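Local coordinates for SnoaL-like domain-containing protein (Novosphingobium aromaticivorans, PDB 2RFR) that is of unknown function but has the cystatin-like fold of the NTF2 superfamily and probably belongs with the SnoaL-like proteins, at residues R117-F125 with A146-F154. Sequence-based numbering, arbitrary orientation. Where two conformers were deposited one is given.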
loop_
_atom_site.group_PDB
_atom_site.type_symbol
_atom_site.label_atom_id
_atom_site.label_comp_id
_atom_site.label_asym_id
_atom_site.label_seq_id
_atom_site.Cartn_x
_atom_site.Cartn_y
_atom_site.Cartn_z
ATOM N N ARG A 117 -12.190 -7.856 -10.287
ATOM C CA ARG A 117 -11.249 -8.974 -10.150
ATOM C C ARG A 117 -10.484 -8.730 -8.846
ATOM O O ARG A 117 -10.189 -7.587 -8.491
ATOM C CB ARG A 117 -10.285 -9.057 -11.362
ATOM C CG ARG A 117 -10.962 -9.481 -12.668
ATOM C CD ARG A 117 -10.024 -9.438 -13.912
ATOM N NE ARG A 117 -8.999 -10.516 -13.879
ATOM C CZ ARG A 117 -9.112 -11.747 -14.409
ATOM N NH1 ARG A 117 -10.223 -12.121 -15.057
ATOM N NH2 ARG A 117 -8.066 -12.616 -14.372
ATOM N N VAL A 118 -10.124 -9.814 -8.167
ATOM C CA VAL A 118 -9.219 -9.829 -7.008
ATOM C C VAL A 118 -8.201 -10.909 -7.306
ATOM O O VAL A 118 -8.588 -12.034 -7.605
ATOM C CB VAL A 118 -9.966 -10.149 -5.708
ATOM C CG1 VAL A 118 -9.012 -10.275 -4.557
ATOM C CG2 VAL A 118 -11.062 -9.110 -5.432
ATOM N N SER A 119 -6.916 -10.539 -7.277
ATOM C CA SER A 119 -5.851 -11.380 -7.820
ATOM C C SER A 119 -4.616 -11.395 -6.979
ATOM O O SER A 119 -4.305 -10.436 -6.245
ATOM C CB SER A 119 -5.467 -10.885 -9.202
ATOM O OG SER A 119 -6.612 -10.866 -10.093
ATOM N N ALA A 120 -3.868 -12.483 -7.125
ATOM C CA ALA A 120 -2.468 -12.566 -6.704
ATOM C C ALA A 120 -1.568 -12.170 -7.819
ATOM O O ALA A 120 -1.876 -12.403 -9.000
ATOM C CB ALA A 120 -2.197 -14.008 -6.334
ATOM N N ASN A 121 -0.395 -11.619 -7.472
ATOM C CA ASN A 121 0.624 -11.311 -8.466
ATOM C C ASN A 121 1.984 -11.698 -7.937
ATOM O O ASN A 121 2.319 -11.430 -6.793
ATOM C CB ASN A 121 0.728 -9.801 -8.754
ATOM C CG ASN A 121 -0.533 -9.187 -9.240
ATOM O OD1 ASN A 121 -0.720 -9.028 -10.424
ATOM N ND2 ASN A 121 -1.481 -8.933 -8.334
ATOM N N ARG A 122 2.791 -12.229 -8.836
ATOM C CA ARG A 122 4.204 -12.413 -8.640
ATOM C C ARG A 122 4.946 -11.718 -9.750
ATOM O O ARG A 122 4.666 -11.928 -10.927
ATOM C CB ARG A 122 4.576 -13.909 -8.678
ATOM C CG ARG A 122 6.055 -14.114 -8.324
ATOM C CD ARG A 122 6.393 -15.556 -8.381
ATOM N NE ARG A 122 5.868 -16.230 -7.233
ATOM C CZ ARG A 122 6.566 -16.995 -6.415
ATOM N NH1 ARG A 122 7.868 -17.186 -6.593
ATOM N NH2 ARG A 122 5.934 -17.600 -5.423
ATOM N N TRP A 123 5.894 -10.869 -9.369
ATOM C CA TRP A 123 6.693 -10.069 -10.296
ATOM C C TRP A 123 8.149 -10.449 -10.137
ATOM O O TRP A 123 8.604 -10.681 -9.024
ATOM C CB TRP A 123 6.585 -8.615 -9.938
ATOM C CG TRP A 123 5.294 -7.897 -10.015
ATOM C CD1 TRP A 123 4.236 -8.005 -9.159
ATOM C CD2 TRP A 123 4.966 -6.839 -10.921
ATOM N NE1 TRP A 123 3.288 -7.097 -9.500
ATOM C CE2 TRP A 123 3.710 -6.329 -10.543
ATOM C CE3 TRP A 123 5.604 -6.270 -11.999
ATOM C CZ2 TRP A 123 3.107 -5.295 -11.216
ATOM C CZ3 TRP A 123 5.014 -5.211 -12.654
ATOM C CH2 TRP A 123 3.798 -4.714 -12.238
ATOM N N THR A 124 8.879 -10.477 -11.223
ATOM C CA THR A 124 10.328 -10.555 -11.227
ATOM C C THR A 124 10.893 -9.330 -11.879
ATOM O O THR A 124 10.266 -8.726 -12.753
ATOM C CB THR A 124 10.817 -11.798 -11.878
ATOM O OG1 THR A 124 10.451 -11.781 -13.238
ATOM C CG2 THR A 124 10.329 -13.075 -11.226
ATOM N N PHE A 125 12.113 -8.963 -11.461
ATOM C CA PHE A 125 12.772 -7.737 -11.905
ATOM C C PHE A 125 14.236 -8.012 -12.154
ATOM O O PHE A 125 14.827 -8.929 -11.587
ATOM C CB PHE A 125 12.659 -6.637 -10.845
ATOM C CG PHE A 125 11.271 -6.320 -10.402
ATOM C CD1 PHE A 125 10.700 -7.041 -9.420
ATOM C CD2 PHE A 125 10.518 -5.353 -11.013
ATOM C CE1 PHE A 125 9.401 -6.781 -9.011
ATOM C CE2 PHE A 125 9.194 -5.077 -10.630
ATOM C CZ PHE A 125 8.639 -5.835 -9.632
ATOM N N ALA A 146 -5.780 -22.701 -7.756
ATOM C CA ALA A 146 -4.490 -23.081 -7.192
ATOM C C ALA A 146 -3.403 -22.117 -7.567
ATOM O O ALA A 146 -2.491 -21.812 -6.783
ATOM C CB ALA A 146 -4.120 -24.506 -7.623
ATOM N N ALA A 147 -3.432 -21.593 -8.783
ATOM C CA ALA A 147 -2.324 -20.742 -9.275
ATOM C C ALA A 147 -2.202 -19.489 -8.428
ATOM O O ALA A 147 -1.063 -19.037 -8.202
ATOM C CB ALA A 147 -2.537 -20.376 -10.760
ATOM N N ALA A 148 -3.306 -18.902 -7.985
ATOM C CA ALA A 148 -3.197 -17.658 -7.259
ATOM C C ALA A 148 -2.469 -17.899 -5.941
ATOM O O ALA A 148 -1.682 -17.064 -5.531
ATOM C CB ALA A 148 -4.583 -17.048 -7.054
ATOM N N ARG A 149 -2.816 -18.978 -5.241
ATOM C CA ARG A 149 -2.116 -19.282 -3.997
ATOM C C ARG A 149 -0.642 -19.522 -4.210
ATOM O O ARG A 149 0.223 -19.050 -3.440
ATOM C CB ARG A 149 -2.726 -20.496 -3.305
ATOM C CG ARG A 149 -4.129 -20.185 -2.817
ATOM C CD ARG A 149 -4.674 -21.296 -1.910
ATOM N NE ARG A 149 -4.809 -22.550 -2.648
ATOM C CZ ARG A 149 -5.854 -22.879 -3.400
ATOM N NH1 ARG A 149 -6.908 -22.118 -3.483
ATOM N NH2 ARG A 149 -5.869 -24.039 -4.051
ATOM N N ALA A 150 -0.289 -20.211 -5.294
ATOM C CA ALA A 150 1.120 -20.461 -5.610
ATOM C C ALA A 150 1.898 -19.234 -5.929
ATOM O O ALA A 150 3.085 -19.147 -5.593
ATOM C CB ALA A 150 1.235 -21.505 -6.776
ATOM N N LEU A 151 1.276 -18.239 -6.557
ATOM C CA LEU A 151 1.941 -16.984 -6.834
ATOM C C LEU A 151 2.363 -16.289 -5.560
ATOM O O LEU A 151 3.388 -15.618 -5.549
ATOM C CB LEU A 151 1.059 -16.084 -7.700
ATOM C CG LEU A 151 0.803 -16.550 -9.112
ATOM C CD1 LEU A 151 -0.143 -15.617 -9.798
ATOM C CD2 LEU A 151 2.137 -16.699 -9.936
ATOM N N LEU A 152 1.560 -16.382 -4.502
ATOM C CA LEU A 152 1.833 -15.732 -3.234
ATOM C C LEU A 152 2.830 -16.435 -2.371
ATOM O O LEU A 152 3.386 -15.850 -1.469
ATOM C CB LEU A 152 0.527 -15.488 -2.476
ATOM C CG LEU A 152 -0.450 -14.556 -3.187
ATOM C CD1 LEU A 152 -1.771 -14.488 -2.417
ATOM C CD2 LEU A 152 0.135 -13.145 -3.430
ATOM N N GLN A 153 3.003 -17.719 -2.623
ATOM C CA GLN A 153 3.703 -18.494 -1.643
ATOM C C GLN A 153 5.177 -18.152 -1.712
ATOM O O GLN A 153 5.746 -17.726 -2.775
ATOM C CB GLN A 153 3.438 -19.970 -1.867
ATOM C CG GLN A 153 4.305 -20.488 -2.895
ATOM C CD GLN A 153 3.910 -21.918 -3.242
ATOM O OE1 GLN A 153 2.824 -22.366 -2.852
ATOM N NE2 GLN A 153 4.756 -22.622 -3.979
ATOM N N PHE A 154 5.825 -18.287 -0.566
ATOM C CA PHE A 154 7.296 -18.136 -0.496
ATOM C C PHE A 154 7.962 -19.502 -0.667
ATOM O O PHE A 154 9.140 -19.534 -1.135
ATOM C CB PHE A 154 7.746 -17.488 0.826
#
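R122 reaches from the strand to the C-terminal end of helix 146-152, with its side chain in contact from CB to NH2. Its CB lies 3.9 Å from L151 CD2. CG is anti to the backbone N (chi1 -174°), which carries the chain off the strand toward the helix end; CG and CD pass alongside L151 O, and a bend at chi3 turns the guanidinium side-on to that carbonyl. NE donates to L151 O over 3.1 Å, and NH2 reaches the same oxygen at 3.2 Å from the same face of the carbonyl plane. NH2 also makes a weak hydrogen bond to A150 O and comes within 2.7 Å of Q153 O, where the chain has left the helix. A methionine here, with neither the N-H donors nor the charge, would probably leave L151 O and A150 O without these mates at the helix end. In this NTF2-like fold the short terminal helix lies across the face of the curved sheet turned away from helix 5-33, its axis at 44° to that of segment 117-125. Farther back along the strand the contact becomes largely apolar and close: A120 CB sits 3.2 Å from A148 O, 3.6 Å from L152 CG and 3.9 Å from A148 CB, while L151 CD1 comes near the backbone oxygen A120 O. L152 also packs against H102 of strand 96-109 and against D33 of the second subunit.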